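Local coordinates for vitamin B12-binding protein (Vibrio cholerae O395, PDB 5YSC), which binds vitamin B12 in the periplasm and probably delivers it to the membrane subunit BtuC of the BtuCDF importer, at residues A20-S25 with K42-S47; I155-Q160 with G184-A189; T213-I218 with V239-A244. All blocks are in the same frame, centred on the assembly; numbering follows the deposited sequence.

Contact 1. Residues A20-S25 with K42-S47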
loop_
_atom_site.group_PDB
_atom_site.type_symbol
_atom_site.label_atom_id
_atom_site.label_comp_id
_atom_site.label_asym_id
_atom_site.label_seq_id
_atom_site.Cartn_x
_atom_site.Cartn_y
_atom_site.Cartn_z
ATOM N N ALA A 20 -18.624 13.664 10.427
ATOM C CA ALA A 20 -19.418 12.869 9.520
ATOM C C ALA A 20 -20.103 11.728 10.265
ATOM O O ALA A 20 -19.561 11.139 11.214
ATOM C CB ALA A 20 -18.535 12.337 8.398
ATOM N N GLU A 21 -21.252 11.375 9.804
ATOM C CA GLU A 21 -22.018 10.357 10.403
ATOM C C GLU A 21 -22.207 9.106 9.604
ATOM O O GLU A 21 -22.526 8.156 10.171
ATOM C CB GLU A 21 -23.418 10.856 10.689
ATOM C CG GLU A 21 -23.553 11.787 11.864
ATOM C CD GLU A 21 -22.969 11.288 13.188
ATOM O OE1 GLU A 21 -22.365 12.101 13.885
ATOM O OE2 GLU A 21 -23.186 10.158 13.530
ATOM N N ARG A 22 -22.004 9.155 8.296
ATOM C CA ARG A 22 -22.222 8.021 7.396
ATOM C C ARG A 22 -21.051 8.015 6.408
ATOM O O ARG A 22 -21.074 8.725 5.403
ATOM C CB ARG A 22 -23.557 8.128 6.670
ATOM C CG ARG A 22 -24.770 8.119 7.584
ATOM C CD ARG A 22 -26.026 7.969 6.783
ATOM N NE ARG A 22 -26.014 6.698 6.072
ATOM C CZ ARG A 22 -26.436 5.552 6.588
ATOM N NH1 ARG A 22 -26.926 5.511 7.816
ATOM N NH2 ARG A 22 -26.368 4.443 5.871
ATOM N N ILE A 23 -20.008 7.244 6.704
ATOM C CA ILE A 23 -18.761 7.331 5.942
ATOM C C ILE A 23 -18.617 6.082 5.083
ATOM O O ILE A 23 -18.926 4.978 5.523
ATOM C CB ILE A 23 -17.552 7.519 6.885
ATOM C CG1 ILE A 23 -17.756 8.753 7.759
ATOM C CG2 ILE A 23 -16.261 7.743 6.102
ATOM C CD1 ILE A 23 -16.644 8.996 8.778
ATOM N N ILE A 24 -18.150 6.249 3.846
ATOM C CA ILE A 24 -17.888 5.113 2.963
ATOM C C ILE A 24 -16.425 5.149 2.572
ATOM O O ILE A 24 -15.904 6.211 2.234
ATOM C CB ILE A 24 -18.790 5.155 1.725
ATOM C CG1 ILE A 24 -20.234 4.843 2.146
ATOM C CG2 ILE A 24 -18.325 4.166 0.641
ATOM C CD1 ILE A 24 -21.224 4.853 0.980
ATOM N N SER A 25 -15.766 3.989 2.628
ATOM C CA SER A 25 -14.380 3.821 2.196
ATOM C C SER A 25 -14.347 2.998 0.920
ATOM O O SER A 25 -14.965 1.923 0.842
ATOM C CB SER A 25 -13.549 3.112 3.263
ATOM O OG SER A 25 -12.337 2.679 2.701
ATOM N N LYS A 42 -18.205 5.275 12.332
ATOM C CA LYS A 42 -19.116 5.960 11.404
ATOM C C LYS A 42 -19.101 5.374 10.001
ATOM O O LYS A 42 -19.863 5.833 9.141
ATOM C CB LYS A 42 -18.790 7.452 11.327
ATOM C CG LYS A 42 -18.812 8.163 12.642
ATOM C CD LYS A 42 -20.111 7.979 13.329
ATOM C CE LYS A 42 -20.163 8.889 14.519
ATOM N NZ LYS A 42 -21.293 8.480 15.351
ATOM N N LEU A 43 -18.265 4.361 9.742
ATOM C CA LEU A 43 -18.305 3.688 8.458
ATOM C C LEU A 43 -19.596 2.925 8.273
ATOM O O LEU A 43 -20.040 2.166 9.150
ATOM C CB LEU A 43 -17.134 2.720 8.303
ATOM C CG LEU A 43 -15.788 3.385 8.187
ATOM C CD1 LEU A 43 -14.661 2.357 8.407
ATOM C CD2 LEU A 43 -15.629 4.032 6.835
ATOM N N VAL A 44 -20.189 3.093 7.097
ATOM C CA VAL A 44 -21.384 2.351 6.726
ATOM C C VAL A 44 -21.155 1.475 5.501
ATOM O O VAL A 44 -22.042 0.688 5.153
ATOM C CB VAL A 44 -22.602 3.284 6.507
ATOM C CG1 VAL A 44 -22.926 4.070 7.763
ATOM C CG2 VAL A 44 -22.358 4.246 5.355
ATOM N N ALA A 45 -20.000 1.588 4.836
ATOM C CA ALA A 45 -19.613 0.644 3.797
ATOM C C ALA A 45 -18.134 0.827 3.494
ATOM O O ALA A 45 -17.561 1.904 3.733
ATOM C CB ALA A 45 -20.428 0.813 2.504
ATOM N N VAL A 46 -17.537 -0.233 2.962
ATOM C CA VAL A 46 -16.113 -0.281 2.658
ATOM C C VAL A 46 -15.936 -1.055 1.353
ATOM O O VAL A 46 -16.910 -1.382 0.667
ATOM C CB VAL A 46 -15.307 -0.913 3.813
ATOM C CG1 VAL A 46 -15.420 -0.060 5.083
ATOM C CG2 VAL A 46 -15.716 -2.358 4.023
ATOM N N SER A 47 -14.692 -1.335 0.991
ATOM C CA SER A 47 -14.338 -2.082 -0.200
ATOM C C SER A 47 -14.148 -3.561 0.106
ATOM O O SER A 47 -13.978 -3.961 1.254
ATOM C CB SER A 47 -13.054 -1.528 -0.792
ATOM O OG SER A 47 -11.934 -1.966 -0.053
#
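Both backbone polar atoms of Ile23 bond to segment 42-47: its N gives a hydrogen bond to Lys42 O at 2.8 Å, and its O receives Val44 N, also at 2.8 Å, the latter bond nearly straight at 170° and in the carbonyl plane. One residue further the pattern slips. Ser25 N bonds to Ala45 O at 3.0 Å, so Ile24 pairs with Ala45 whereas Ile23 pairs with Leu43, and Val44, with a psi of -7°, is the extra residue of a beta bulge. Val44 CG2 lies 3.9 Å from Ile24 CG1, while Val44 CG1 covers one face of the Arg22 guanidinium over its centre. Arg22 NE bonds to Leu76 O, at the end of helix 70-76, which helps to hold the group. On the other sheet face Leu43 CD2 meets Ile23 CG2 at 3.8 Å; branched aliphatic chains suit this buried layer, which continues onto Leu80 and Ile82 of strand 80-83. Lys42 lays CB against Ile23 CD1, and its chain, bent at chi2 (-55°), runs alongside Glu21, bent likewise, until NZ meets OE2 at 3.1 Å on the syn side. The long flexible chains suit this outer end, where the Lys42 methylenes lie over Ile23 and Ala20 O and the charged ends reach the surface. Helix 28-36 links the two strands as a beta-alpha-beta unit. The chemistry thus grades from a solvent-facing salt bridge, probably weakened by water, to backbone bonds shielded by aliphatic groups, where buried peptide dipoles find partners in the adjoining strand.

Contact 2. Residues I155-Q160 with G184-A189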
loop_
_atom_site.group_PDB
_atom_site.type_symbol
_atom_site.label_atom_id
_atom_site.label_comp_id
_atom_site.label_asym_id
_atom_site.label_seq_id
_atom_site.Cartn_x
_atom_site.Cartn_y
_atom_site.Cartn_z
ATOM N N ILE A 155 20.713 -0.931 -2.666
ATOM C CA ILE A 155 20.573 -2.296 -3.129
ATOM C C ILE A 155 19.548 -2.344 -4.246
ATOM O O ILE A 155 18.479 -1.770 -4.126
ATOM C CB ILE A 155 20.099 -3.226 -2.006
ATOM C CG1 ILE A 155 21.059 -3.177 -0.820
ATOM C CG2 ILE A 155 19.958 -4.637 -2.524
ATOM C CD1 ILE A 155 22.268 -4.033 -1.001
ATOM N N ARG A 156 19.886 -3.035 -5.327
ATOM C CA ARG A 156 18.988 -3.192 -6.468
ATOM C C ARG A 156 18.038 -4.361 -6.223
ATOM O O ARG A 156 18.472 -5.507 -6.142
ATOM C CB ARG A 156 19.793 -3.402 -7.754
ATOM C CG ARG A 156 20.771 -2.266 -8.009
ATOM C CD ARG A 156 21.747 -2.573 -9.159
ATOM N NE ARG A 156 21.005 -2.837 -10.384
ATOM C CZ ARG A 156 20.924 -4.007 -11.004
ATOM N NH1 ARG A 156 21.598 -5.064 -10.563
ATOM N NH2 ARG A 156 20.181 -4.100 -12.108
ATOM N N TYR A 157 16.741 -4.077 -6.162
ATOM C CA TYR A 157 15.748 -5.099 -5.879
ATOM C C TYR A 157 14.738 -5.236 -7.023
ATOM O O TYR A 157 14.500 -4.323 -7.820
ATOM C CB TYR A 157 15.005 -4.804 -4.547
ATOM C CG TYR A 157 14.036 -3.669 -4.656
ATOM C CD1 TYR A 157 14.445 -2.357 -4.436
ATOM C CD2 TYR A 157 12.707 -3.900 -5.032
ATOM C CE1 TYR A 157 13.559 -1.300 -4.571
ATOM C CE2 TYR A 157 11.826 -2.859 -5.188
ATOM C CZ TYR A 157 12.267 -1.553 -4.936
ATOM O OH TYR A 157 11.432 -0.478 -5.092
ATOM N N PHE A 158 14.153 -6.422 -7.076
ATOM C CA PHE A 158 12.969 -6.728 -7.849
ATOM C C PHE A 158 11.847 -7.062 -6.877
ATOM O O PHE A 158 12.043 -7.912 -6.005
ATOM C CB PHE A 158 13.285 -7.908 -8.754
ATOM C CG PHE A 158 12.105 -8.458 -9.476
ATOM C CD1 PHE A 158 11.252 -7.619 -10.181
ATOM C CD2 PHE A 158 11.842 -9.820 -9.466
ATOM C CE1 PHE A 158 10.169 -8.134 -10.870
ATOM C CE2 PHE A 158 10.750 -10.328 -10.120
ATOM C CZ PHE A 158 9.904 -9.478 -10.820
ATOM N N TYR A 159 10.682 -6.402 -7.007
ATOM C CA TYR A 159 9.495 -6.765 -6.222
ATOM C C TYR A 159 8.375 -7.236 -7.124
ATOM O O TYR A 159 7.819 -6.450 -7.907
ATOM C CB TYR A 159 8.996 -5.601 -5.359
ATOM C CG TYR A 159 7.711 -5.947 -4.607
ATOM C CD1 TYR A 159 7.584 -7.140 -3.916
ATOM C CD2 TYR A 159 6.636 -5.091 -4.618
ATOM C CE1 TYR A 159 6.419 -7.466 -3.246
ATOM C CE2 TYR A 159 5.463 -5.385 -3.941
ATOM C CZ TYR A 159 5.356 -6.576 -3.273
ATOM O OH TYR A 159 4.190 -6.878 -2.612
ATOM N N GLN A 160 8.044 -8.506 -6.965
ATOM C CA GLN A 160 7.016 -9.210 -7.702
ATOM C C GLN A 160 5.652 -9.130 -7.001
ATOM O O GLN A 160 5.512 -9.572 -5.859
ATOM C CB GLN A 160 7.488 -10.663 -7.784
ATOM C CG GLN A 160 6.921 -11.429 -8.857
ATOM C CD GLN A 160 7.640 -12.733 -9.007
ATOM O OE1 GLN A 160 8.573 -13.067 -8.241
ATOM N NE2 GLN A 160 7.237 -13.477 -10.009
ATOM N N GLY A 184 16.768 1.268 -1.234
ATOM C CA GLY A 184 16.426 0.321 -2.283
ATOM C C GLY A 184 16.239 1.015 -3.621
ATOM O O GLY A 184 15.637 2.080 -3.704
ATOM N N VAL A 185 16.734 0.373 -4.682
ATOM C CA VAL A 185 16.644 0.879 -6.055
ATOM C C VAL A 185 15.901 -0.165 -6.875
ATOM O O VAL A 185 16.360 -1.304 -7.018
ATOM C CB VAL A 185 18.031 1.185 -6.637
ATOM C CG1 VAL A 185 17.932 1.614 -8.123
ATOM C CG2 VAL A 185 18.700 2.264 -5.813
ATOM N N ASN A 186 14.719 0.220 -7.374
ATOM C CA ASN A 186 13.880 -0.646 -8.186
ATOM C C ASN A 186 14.495 -0.863 -9.557
ATOM O O ASN A 186 14.749 0.107 -10.270
ATOM C CB ASN A 186 12.496 -0.007 -8.313
ATOM C CG ASN A 186 11.569 -0.781 -9.195
ATOM O OD1 ASN A 186 11.786 -1.955 -9.492
ATOM N ND2 ASN A 186 10.487 -0.133 -9.596
ATOM N N ILE A 187 14.694 -2.127 -9.951
ATOM C CA ILE A 187 15.328 -2.423 -11.248
ATOM C C ILE A 187 14.427 -2.031 -12.405
ATOM O O ILE A 187 14.899 -1.865 -13.539
ATOM C CB ILE A 187 15.707 -3.916 -11.397
ATOM C CG1 ILE A 187 14.491 -4.839 -11.194
ATOM C CG2 ILE A 187 16.847 -4.285 -10.451
ATOM C CD1 ILE A 187 14.728 -6.303 -11.667
ATOM N N PHE A 188 13.126 -1.911 -12.171
ATOM C CA PHE A 188 12.189 -1.559 -13.226
ATOM C C PHE A 188 11.663 -0.136 -13.073
ATOM O O PHE A 188 10.618 0.203 -13.630
ATOM C CB PHE A 188 11.055 -2.575 -13.261
ATOM C CG PHE A 188 11.447 -3.898 -13.871
ATOM C CD1 PHE A 188 11.663 -3.991 -15.244
ATOM C CD2 PHE A 188 11.601 -5.035 -13.096
ATOM C CE1 PHE A 188 12.027 -5.205 -15.837
ATOM C CE2 PHE A 188 11.961 -6.256 -13.666
ATOM C CZ PHE A 188 12.174 -6.348 -15.042
ATOM N N ALA A 189 12.404 0.715 -12.375
ATOM C CA ALA A 189 11.930 2.059 -12.091
ATOM C C ALA A 189 11.566 2.786 -13.374
ATOM O O ALA A 189 10.523 3.442 -13.457
ATOM C CB ALA A 189 12.998 2.840 -11.339
HETATM O O HOH W 1 10.662 -4.516 -9.287
#
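Most unusual here is the way Tyr157 lies against the backbone of the adjacent strand 184-186: Asn186 CA sits over one face of its ring, 4.0 Å from the centroid, in a CH-pi contact, while Gly184 C approaches the ring edge. CG stands between the backbone N and the carbonyl carbon (chi1 73°), which turns the ring toward that strand and brings Tyr157 CE1 within 3.4 Å of Asn186 N. Gly184, having no side chain, suits the place where the ring edge comes up against the backbone. Phe179 of helix 176-181 stacks on Tyr157. Between the backbones, Val185 N bonds to Ile155 O and Val185 O receives Tyr157 N at 2.9 Å; Ile187 N then reaches Tyr157 O at 3.1 Å. Asn186 OD1 accepts Phe188 N at 3.0 Å from above its carbonyl plane, an Asx turn within a type I beta turn, and also takes a hydrogen from a water that accepts Tyr159 N. Its ND2 goes to Leu169 O, so both ends of the amide are held. Opposite Tyr157 across the sheet, Ile187 CD1 touches Phe158 CB at 3.6 Å and its CG2 lies over a face of the Arg156 guanidinium, whose NH2 bonds to Lys206 O. Phe188 meets the Phe158 ring obliquely. Strand 184-186 is thus an outermost strand of this lobe's parallel four-stranded sheet, order 2-1-3-4.

Contact 3. Residues T213-I218 with V239-A244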
loop_
_atom_site.group_PDB
_atom_site.type_symbol
_atom_site.label_atom_id
_atom_site.label_comp_id
_atom_site.label_asym_id
_atom_site.label_seq_id
_atom_site.Cartn_x
_atom_site.Cartn_y
_atom_site.Cartn_z
ATOM N N THR A 213 8.894 -11.240 -3.018
ATOM C CA THR A 213 7.734 -11.922 -3.572
ATOM C C THR A 213 6.694 -12.097 -2.453
ATOM O O THR A 213 6.729 -11.385 -1.443
ATOM C CB THR A 213 8.189 -13.241 -4.235
ATOM O OG1 THR A 213 7.104 -13.830 -4.986
ATOM C CG2 THR A 213 8.714 -14.249 -3.156
ATOM N N SER A 214 5.774 -13.051 -2.630
ATOM C CA SER A 214 4.688 -13.295 -1.695
ATOM C C SER A 214 5.003 -14.482 -0.788
ATOM O O SER A 214 5.835 -15.341 -1.095
ATOM C CB SER A 214 3.384 -13.564 -2.453
ATOM O OG SER A 214 3.477 -14.801 -3.156
ATOM N N GLU A 215 4.296 -14.527 0.343
ATOM C CA GLU A 215 4.436 -15.661 1.241
ATOM C C GLU A 215 3.986 -16.925 0.542
ATOM O O GLU A 215 4.579 -17.994 0.724
ATOM C CB GLU A 215 3.644 -15.379 2.516
ATOM C CG GLU A 215 4.178 -14.135 3.227
ATOM C CD GLU A 215 3.444 -13.757 4.507
ATOM O OE1 GLU A 215 3.248 -12.538 4.732
ATOM O OE2 GLU A 215 3.080 -14.662 5.295
ATOM N N HIS A 216 3.031 -16.763 -0.368
ATOM C CA HIS A 216 2.417 -17.867 -1.097
ATOM C C HIS A 216 3.440 -18.515 -2.024
ATOM O O HIS A 216 3.595 -19.743 -2.046
ATOM C CB HIS A 216 1.203 -17.343 -1.890
ATOM C CG HIS A 216 0.722 -15.980 -1.449
ATOM N ND1 HIS A 216 0.732 -15.568 -0.128
ATOM C CD2 HIS A 216 0.250 -14.924 -2.160
ATOM C CE1 HIS A 216 0.283 -14.329 -0.045
ATOM N NE2 HIS A 216 -0.022 -13.916 -1.262
ATOM N N ALA A 217 4.177 -17.679 -2.769
ATOM C CA ALA A 217 5.200 -18.159 -3.701
ATOM C C ALA A 217 6.311 -18.904 -2.976
ATOM O O ALA A 217 6.792 -19.944 -3.450
ATOM C CB ALA A 217 5.789 -16.980 -4.481
ATOM N N ILE A 218 6.741 -18.386 -1.829
ATOM C CA ILE A 218 7.791 -19.057 -1.072
ATOM C C ILE A 218 7.310 -20.434 -0.640
ATOM O O ILE A 218 7.971 -21.457 -0.889
ATOM C CB ILE A 218 8.209 -18.193 0.133
ATOM C CG1 ILE A 218 8.770 -16.842 -0.340
ATOM C CG2 ILE A 218 9.218 -18.905 0.978
ATOM C CD1 ILE A 218 10.020 -16.934 -1.190
ATOM N N VAL A 239 15.886 -14.314 -1.873
ATOM C CA VAL A 239 14.516 -14.262 -2.347
ATOM C C VAL A 239 13.660 -14.371 -1.104
ATOM O O VAL A 239 13.694 -15.399 -0.406
ATOM C CB VAL A 239 14.195 -15.376 -3.346
ATOM C CG1 VAL A 239 12.786 -15.228 -3.842
ATOM C CG2 VAL A 239 15.202 -15.326 -4.503
ATOM N N TRP A 240 12.893 -13.311 -0.824
ATOM C CA TRP A 240 12.120 -13.238 0.405
ATOM C C TRP A 240 10.691 -12.794 0.131
ATOM O O TRP A 240 10.422 -11.967 -0.747
ATOM C CB TRP A 240 12.749 -12.256 1.389
ATOM C CG TRP A 240 14.094 -12.642 1.891
ATOM C CD1 TRP A 240 14.393 -13.757 2.607
ATOM C CD2 TRP A 240 15.322 -11.881 1.796
ATOM N NE1 TRP A 240 15.736 -13.757 2.947
ATOM C CE2 TRP A 240 16.320 -12.618 2.466
ATOM C CE3 TRP A 240 15.667 -10.645 1.224
ATOM C CZ2 TRP A 240 17.643 -12.163 2.571
ATOM C CZ3 TRP A 240 16.967 -10.195 1.331
ATOM C CH2 TRP A 240 17.945 -10.953 2.005
ATOM N N ALA A 241 9.772 -13.348 0.907
ATOM C CA ALA A 241 8.405 -12.848 0.916
ATOM C C ALA A 241 8.294 -11.569 1.721
ATOM O O ALA A 241 8.941 -11.432 2.754
ATOM C CB ALA A 241 7.464 -13.862 1.523
ATOM N N LEU A 242 7.404 -10.672 1.283
ATOM C CA LEU A 242 7.006 -9.500 2.044
ATOM C C LEU A 242 5.524 -9.611 2.351
ATOM O O LEU A 242 4.769 -10.200 1.574
ATOM C CB LEU A 242 7.276 -8.211 1.270
ATOM C CG LEU A 242 8.769 -7.976 1.010
ATOM C CD1 LEU A 242 8.965 -6.752 0.107
ATOM C CD2 LEU A 242 9.576 -7.830 2.299
ATOM N N ASN A 243 5.118 -9.051 3.493
ATOM C CA ASN A 243 3.704 -8.985 3.844
ATOM C C ASN A 243 3.000 -7.926 2.986
ATOM O O ASN A 243 3.245 -6.716 3.104
ATOM C CB ASN A 243 3.562 -8.706 5.334
ATOM C CG ASN A 243 2.130 -8.648 5.786
ATOM O OD1 ASN A 243 1.286 -8.051 5.154
ATOM N ND2 ASN A 243 1.867 -9.256 6.926
ATOM N N ALA A 244 2.142 -8.401 2.081
ATOM C CA ALA A 244 1.507 -7.535 1.100
ATOM C C ALA A 244 0.494 -6.589 1.740
ATOM O O ALA A 244 0.309 -5.454 1.256
ATOM C CB ALA A 244 0.842 -8.389 0.021
#
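Ile218 leans from the first turn of helix 215-220 onto strand 239-241. Its CB starts toward the strand; CG1, anti to the carbonyl carbon (chi1 -61°), touches Ala241 CB at 3.7 Å, and the terminal CD1 ends 4.1 Å from Val239 O and 4.2 Å from Val239 CG1. A small residue suits position 241, because the same CB is also 3.4 Å from Ser214 O and close to Glu215 CG. Just before the helix, Thr213 N bonds to Trp240 O at 2.8 Å and Thr213 O receives Leu242 N at 2.9 Å, so Thr213 and Ala241 form a parallel bridge. This pairs the end of strand 210-213 with 239-241, an outermost strand of its four-stranded sheet, just where segment 213-218 passes into helix 215-220. Ser214 is the N-cap: its OG accepts Ala217 N at 3.0 Å, a role suited to a short hydroxyl side chain. Glu215 extends beyond CG, bringing OE1 alongside Asn243 CA at 3.7 Å, with carboxylate and amide planes 62° apart. Asn243 is itself an N-cap, its OD1 accepting Trp246 N, and the helix it starts opens with Ala244, which touches the bound cyanocobalamin.

How the contacts relate
From the N terminus, contact 1 closes first, bringing 42-47 back beside 20-25 after a loop that holds helix 28-36. The chain later enters the other lobe, where contact 2 closes the loop from 155-160 to 184-189 and contact 3 the loop from 213-218 to 239-244. The three follow in series, with none nested or crossed. Contacts 2 and 3 join the two outermost strands of one sheet to their inner neighbours, and they touch where Gln160 OE1 packs 3.7 Å from Thr213 OG1. Contact 1 belongs to the other four-stranded sheet, its centre about 36 Å from that of contact 2 and 32 Å from that of contact 3, on the opposite side of the chain's centre.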